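Local atomic coordinates of beta-galactosidase (Marinomonas sp. ef1, PDB entry 6Y2K), a protein that hydrolyses terminal beta-D-galactose residues of beta-galactosides, as a cold-active, hexameric family 42 glycoside hydrolase of an Antarctic bacterium. Residues A330-F342 and A378-L392. Sequence-based numbering, arbitrary orientation. Where two conformers were deposited one is given.
Sequences ADGAVRLWTWEAF and AAKEATLVAQEVKVL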
loop_
_atom_site.group_PDB
_atom_site.type_symbol
_atom_site.label_atom_id
_atom_site.label_comp_id
_atom_site.label_asym_id
_atom_site.label_seq_id
_atom_site.Cartn_x
_atom_site.Cartn_y
_atom_site.Cartn_z
ATOM N N ALA A 330 5.347 25.314 -18.393
ATOM C CA ALA A 330 4.949 24.586 -19.609
ATOM C C ALA A 330 4.999 25.550 -20.788
ATOM O O ALA A 330 4.780 26.753 -20.613
ATOM C CB ALA A 330 3.540 24.027 -19.483
ATOM N N ASP A 331 5.290 25.030 -21.972
ATOM C CA ASP A 331 5.210 25.841 -23.180
ATOM C C ASP A 331 3.769 26.350 -23.306
ATOM O O ASP A 331 2.819 25.580 -23.163
ATOM C CB ASP A 331 5.657 25.045 -24.418
ATOM C CG ASP A 331 7.192 24.839 -24.483
ATOM O OD1 ASP A 331 7.981 25.588 -23.833
ATOM O OD2 ASP A 331 7.621 23.929 -25.229
ATOM N N GLY A 332 3.628 27.661 -23.502
ATOM C CA GLY A 332 2.325 28.340 -23.524
ATOM C C GLY A 332 1.815 28.888 -22.187
ATOM O O GLY A 332 0.818 29.631 -22.160
ATOM N N ALA A 333 2.488 28.557 -21.080
ATOM C CA ALA A 333 2.027 28.990 -19.753
ATOM C C ALA A 333 2.044 30.509 -19.550
ATOM O O ALA A 333 1.167 31.037 -18.883
ATOM C CB ALA A 333 2.801 28.295 -18.637
ATOM N N VAL A 334 3.022 31.212 -20.127
ATOM C CA VAL A 334 3.079 32.671 -19.962
ATOM C C VAL A 334 1.883 33.320 -20.689
ATOM O O VAL A 334 1.255 34.241 -20.165
ATOM C CB VAL A 334 4.428 33.269 -20.430
ATOM C CG1 VAL A 334 4.402 34.796 -20.335
ATOM C CG2 VAL A 334 5.586 32.680 -19.609
ATOM N N ARG A 335 1.580 32.830 -21.894
ATOM C CA ARG A 335 0.358 33.230 -22.613
ATOM C C ARG A 335 -0.891 32.934 -21.782
ATOM O O ARG A 335 -1.778 33.779 -21.672
ATOM C CB ARG A 335 0.279 32.521 -23.966
ATOM C CG ARG A 335 -1.087 32.553 -24.637
ATOM C CD ARG A 335 -0.970 32.112 -26.086
ATOM N NE ARG A 335 -2.272 32.107 -26.746
ATOM C CZ ARG A 335 -3.125 31.083 -26.767
ATOM N NH1 ARG A 335 -2.865 29.938 -26.136
ATOM N NH2 ARG A 335 -4.275 31.216 -27.417
ATOM N N LEU A 336 -0.935 31.729 -21.210
ATOM C CA LEU A 336 -2.052 31.288 -20.374
ATOM C C LEU A 336 -2.302 32.281 -19.242
ATOM O O LEU A 336 -3.425 32.740 -19.055
ATOM C CB LEU A 336 -1.777 29.882 -19.807
ATOM C CG LEU A 336 -2.909 29.031 -19.223
ATOM C CD1 LEU A 336 -2.308 27.737 -18.703
ATOM C CD2 LEU A 336 -3.695 29.695 -18.108
ATOM N N TRP A 337 -1.244 32.600 -18.493
ATOM C CA TRP A 337 -1.362 33.484 -17.326
ATOM C C TRP A 337 -1.757 34.899 -17.714
ATOM O O TRP A 337 -2.478 35.570 -16.972
ATOM C CB TRP A 337 -0.048 33.522 -16.519
ATOM C CG TRP A 337 0.415 32.193 -15.988
ATOM C CD1 TRP A 337 -0.367 31.179 -15.509
ATOM C CD2 TRP A 337 1.772 31.755 -15.846
ATOM N NE1 TRP A 337 0.417 30.126 -15.094
ATOM C CE2 TRP A 337 1.734 30.452 -15.292
ATOM C CE3 TRP A 337 3.022 32.332 -16.149
ATOM C CZ2 TRP A 337 2.898 29.713 -15.023
ATOM C CZ3 TRP A 337 4.177 31.598 -15.884
ATOM C CH2 TRP A 337 4.105 30.298 -15.319
ATOM N N THR A 338 -1.278 35.349 -18.873
ATOM C CA THR A 338 -1.582 36.691 -19.375
ATOM C C THR A 338 -3.063 36.820 -19.724
ATOM O O THR A 338 -3.730 37.739 -19.234
ATOM C CB THR A 338 -0.684 37.058 -20.576
ATOM O OG1 THR A 338 0.692 36.879 -20.223
ATOM C CG2 THR A 338 -0.889 38.516 -21.012
ATOM N N TRP A 339 -3.580 35.908 -20.557
ATOM C CA TRP A 339 -5.020 35.894 -20.872
ATOM C C TRP A 339 -5.871 35.708 -19.634
ATOM O O TRP A 339 -6.936 36.305 -19.523
ATOM C CB TRP A 339 -5.381 34.827 -21.906
ATOM C CG TRP A 339 -5.191 35.305 -23.295
ATOM C CD1 TRP A 339 -4.296 34.848 -24.205
ATOM C CD2 TRP A 339 -5.898 36.374 -23.921
ATOM N NE1 TRP A 339 -4.410 35.555 -25.382
ATOM C CE2 TRP A 339 -5.384 36.506 -25.229
ATOM C CE3 TRP A 339 -6.921 37.232 -23.508
ATOM C CZ2 TRP A 339 -5.864 37.461 -26.127
ATOM C CZ3 TRP A 339 -7.396 38.193 -24.406
ATOM C CH2 TRP A 339 -6.874 38.288 -25.702
ATOM N N GLU A 340 -5.395 34.877 -18.708
ATOM C CA GLU A 340 -6.067 34.680 -17.425
ATOM C C GLU A 340 -6.299 36.032 -16.761
ATOM O O GLU A 340 -7.441 36.372 -16.428
ATOM C CB GLU A 340 -5.227 33.743 -16.531
ATOM C CG GLU A 340 -5.715 33.517 -15.113
ATOM C CD GLU A 340 -4.573 33.043 -14.225
ATOM O OE1 GLU A 340 -3.902 33.915 -13.635
ATOM O OE2 GLU A 340 -4.325 31.815 -14.148
ATOM N N ALA A 341 -5.230 36.810 -16.593
ATOM C CA ALA A 341 -5.347 38.137 -15.959
ATOM C C ALA A 341 -6.335 39.043 -16.711
ATOM O O ALA A 341 -7.186 39.694 -16.082
ATOM C CB ALA A 341 -3.991 38.807 -15.836
ATOM N N PHE A 342 -6.259 39.048 -18.043
ATOM C CA PHE A 342 -7.207 39.837 -18.869
ATOM C C PHE A 342 -8.662 39.416 -18.661
ATOM O O PHE A 342 -9.539 40.275 -18.592
ATOM C CB PHE A 342 -6.871 39.748 -20.360
ATOM C CG PHE A 342 -5.567 40.415 -20.761
ATOM C CD1 PHE A 342 -4.998 41.455 -20.018
ATOM C CD2 PHE A 342 -4.935 40.020 -21.926
ATOM C CE1 PHE A 342 -3.804 42.043 -20.419
ATOM C CE2 PHE A 342 -3.759 40.625 -22.346
ATOM C CZ PHE A 342 -3.188 41.632 -21.588
ATOM N N ALA A 378 9.410 33.627 -22.900
ATOM C CA ALA A 378 8.341 34.614 -22.680
ATOM C C ALA A 378 8.234 35.693 -23.761
ATOM O O ALA A 378 7.152 36.250 -23.961
ATOM C CB ALA A 378 8.475 35.274 -21.317
ATOM N N ALA A 379 9.336 35.989 -24.449
ATOM C CA ALA A 379 9.321 37.022 -25.483
ATOM C C ALA A 379 8.388 36.640 -26.635
ATOM O O ALA A 379 7.586 37.458 -27.090
ATOM C CB ALA A 379 10.728 37.302 -25.987
ATOM N N LYS A 380 8.456 35.380 -27.058
ATOM C CA LYS A 380 7.604 34.874 -28.134
ATOM C C LYS A 380 6.139 34.757 -27.694
ATOM O O LYS A 380 5.237 35.094 -28.465
ATOM C CB LYS A 380 8.105 33.518 -28.633
ATOM C CG LYS A 380 9.479 33.561 -29.309
ATOM C CD LYS A 380 10.639 33.376 -28.322
ATOM C CE LYS A 380 11.942 33.034 -29.046
ATOM N NZ LYS A 380 12.463 34.145 -29.888
ATOM N N GLU A 381 5.908 34.302 -26.457
ATOM C CA GLU A 381 4.538 34.167 -25.929
ATOM C C GLU A 381 3.854 35.526 -25.744
ATOM O O GLU A 381 2.668 35.670 -26.061
ATOM C CB GLU A 381 4.517 33.346 -24.624
ATOM C CG GLU A 381 5.013 31.912 -24.822
ATOM C CD GLU A 381 4.719 30.948 -23.670
ATOM O OE1 GLU A 381 3.752 31.158 -22.916
ATOM O OE2 GLU A 381 5.461 29.945 -23.535
ATOM N N ALA A 382 4.602 36.509 -25.236
ATOM C CA ALA A 382 4.116 37.886 -25.106
ATOM C C ALA A 382 3.743 38.486 -26.466
ATOM O O ALA A 382 2.682 39.101 -26.608
ATOM C CB ALA A 382 5.156 38.763 -24.417
ATOM N N THR A 383 4.630 38.305 -27.448
ATOM C CA THR A 383 4.392 38.746 -28.827
ATOM C C THR A 383 3.072 38.182 -29.371
ATOM O O THR A 383 2.269 38.916 -29.941
ATOM C CB THR A 383 5.583 38.369 -29.742
ATOM O OG1 THR A 383 6.774 39.006 -29.255
ATOM C CG2 THR A 383 5.342 38.805 -31.190
ATOM N N LEU A 384 2.845 36.887 -29.142
ATOM C CA LEU A 384 1.620 36.206 -29.575
ATOM C C LEU A 384 0.372 36.790 -28.918
ATOM O O LEU A 384 -0.627 37.041 -29.606
ATOM C CB LEU A 384 1.702 34.707 -29.267
ATOM C CG LEU A 384 0.987 33.659 -30.134
ATOM C CD1 LEU A 384 0.607 32.443 -29.293
ATOM C CD2 LEU A 384 -0.215 34.161 -30.909
ATOM N N VAL A 385 0.420 37.009 -27.599
ATOM C CA VAL A 385 -0.719 37.611 -26.886
ATOM C C VAL A 385 -1.063 38.992 -27.489
ATOM O O VAL A 385 -2.237 39.280 -27.736
ATOM C CB VAL A 385 -0.492 37.706 -25.350
ATOM C CG1 VAL A 385 -1.592 38.515 -24.671
ATOM C CG2 VAL A 385 -0.434 36.317 -24.717
ATOM N N ALA A 386 -0.050 39.824 -27.747
ATOM C CA ALA A 386 -0.279 41.163 -28.313
ATOM C C ALA A 386 -1.020 41.092 -29.657
ATOM O O ALA A 386 -1.955 41.861 -29.896
ATOM C CB ALA A 386 1.042 41.914 -28.471
ATOM N N GLN A 387 -0.607 40.150 -30.507
ATOM C CA GLN A 387 -1.289 39.879 -31.784
ATOM C C GLN A 387 -2.717 39.395 -31.536
ATOM O O GLN A 387 -3.653 39.870 -32.181
ATOM C CB GLN A 387 -0.518 38.847 -32.615
ATOM C CG GLN A 387 0.839 39.347 -33.100
ATOM C CD GLN A 387 1.821 38.245 -33.508
ATOM O OE1 GLN A 387 1.626 37.054 -33.216
ATOM N NE2 GLN A 387 2.903 38.649 -34.183
ATOM N N GLU A 388 -2.886 38.477 -30.583
ATOM C CA GLU A 388 -4.211 37.940 -30.274
ATOM C C GLU A 388 -5.182 38.968 -29.707
ATOM O O GLU A 388 -6.380 38.874 -29.999
ATOM C CB GLU A 388 -4.135 36.716 -29.352
ATOM C CG GLU A 388 -3.579 35.470 -30.034
ATOM C CD GLU A 388 -3.408 34.291 -29.084
ATOM O OE1 GLU A 388 -3.194 34.498 -27.860
ATOM O OE2 GLU A 388 -3.503 33.144 -29.562
ATOM N N VAL A 389 -4.710 39.952 -28.930
ATOM C CA VAL A 389 -5.657 40.974 -28.436
ATOM C C VAL A 389 -6.136 41.880 -29.591
ATOM O O VAL A 389 -7.279 42.310 -29.580
ATOM C CB VAL A 389 -5.235 41.796 -27.165
ATOM C CG1 VAL A 389 -4.258 41.059 -26.247
ATOM C CG2 VAL A 389 -4.777 43.204 -27.492
ATOM N N LYS A 390 -5.280 42.148 -30.576
ATOM C CA LYS A 390 -5.705 42.892 -31.776
ATOM C C LYS A 390 -6.772 42.125 -32.562
ATOM O O LYS A 390 -7.773 42.711 -32.963
ATOM C CB LYS A 390 -4.519 43.227 -32.678
ATOM C CG LYS A 390 -3.590 44.274 -32.085
ATOM C CD LYS A 390 -2.387 44.489 -32.980
ATOM C CE LYS A 390 -1.412 45.484 -32.375
ATOM N NZ LYS A 390 -0.069 45.349 -33.010
ATOM N N VAL A 391 -6.564 40.815 -32.728
ATOM C CA VAL A 391 -7.552 39.921 -33.366
ATOM C C VAL A 391 -8.890 39.952 -32.615
ATOM O O VAL A 391 -9.957 40.057 -33.233
ATOM C CB VAL A 391 -7.031 38.468 -33.482
ATOM C CG1 VAL A 391 -8.120 37.518 -33.973
ATOM C CG2 VAL A 391 -5.831 38.392 -34.419
ATOM N N LEU A 392 -8.825 39.881 -31.288
ATOM C CA LEU A 392 -10.019 39.922 -30.461
ATOM C C LEU A 392 -10.750 41.249 -30.630
ATOM O O LEU A 392 -11.947 41.260 -30.872
ATOM C CB LEU A 392 -9.675 39.724 -28.982
ATOM C CG LEU A 392 -10.714 39.160 -27.994
ATOM C CD1 LEU A 392 -10.528 39.786 -26.613
ATOM C CD2 LEU A 392 -12.172 39.249 -28.423
HETATM O O HOH W 1 6.262 29.321 -21.006
#
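Arg335 reaches along helix 378-392 to Glu388, and its stem is lined by Val385 and Leu384 on the way. CB lies 3.9 Å from Val385 CG2, and CG rests on the same methyl. CG stands anti to the backbone N (chi1 164°) and the chain runs on extended, which carries CD past Leu384 CD1, 3.6 Å away, and sets the guanidinium beside the carboxylate. There the grip is side-on: NE gives a nearly straight bond of 2.8 Å to Glu388 OE1, and NH2 a more bent one to OE2, both on the syn side, although the two planes are turned 55° apart. The anti side of OE1 takes the indole NE1 of Trp339 at 3.0 Å, so one carboxylate oxygen accepts two donors from successive turns. Beyond NE1 the indole lies among Val385, Glu388, Val389 and Leu392, with Val385 CG1 over one face.

Glu381 meets the beginning of the other helix. Its OE1 accepts the backbone N of Arg335 at 2.9 Å and, weakly, that of Val334, while OE2 takes the N-cap Gly332 N at 2.9 Å from above the carboxylate plane. The negative charge thus sits against N-H groups of a helix N-terminus, which would probably stabilise it. A leucine in place of Arg335 would probably leave Glu388 without its counter-charge, held across this contact mainly by the Trp339 indole.

Within the TIM barrel of the enzyme, these helices flank the last strand, 348-352: helix 333-343 precedes it and helix 377-395 follows, and the axes of 333-342 and 378-392 cross at -41°. Val334 and Ala382 touch Tyr351 of that strand. Elsewhere Arg335 NH1 forms a salt bridge with Asp649, and Trp339 packs on Phe620 and Ile652, joining the barrel to the C-terminal antiparallel sheet.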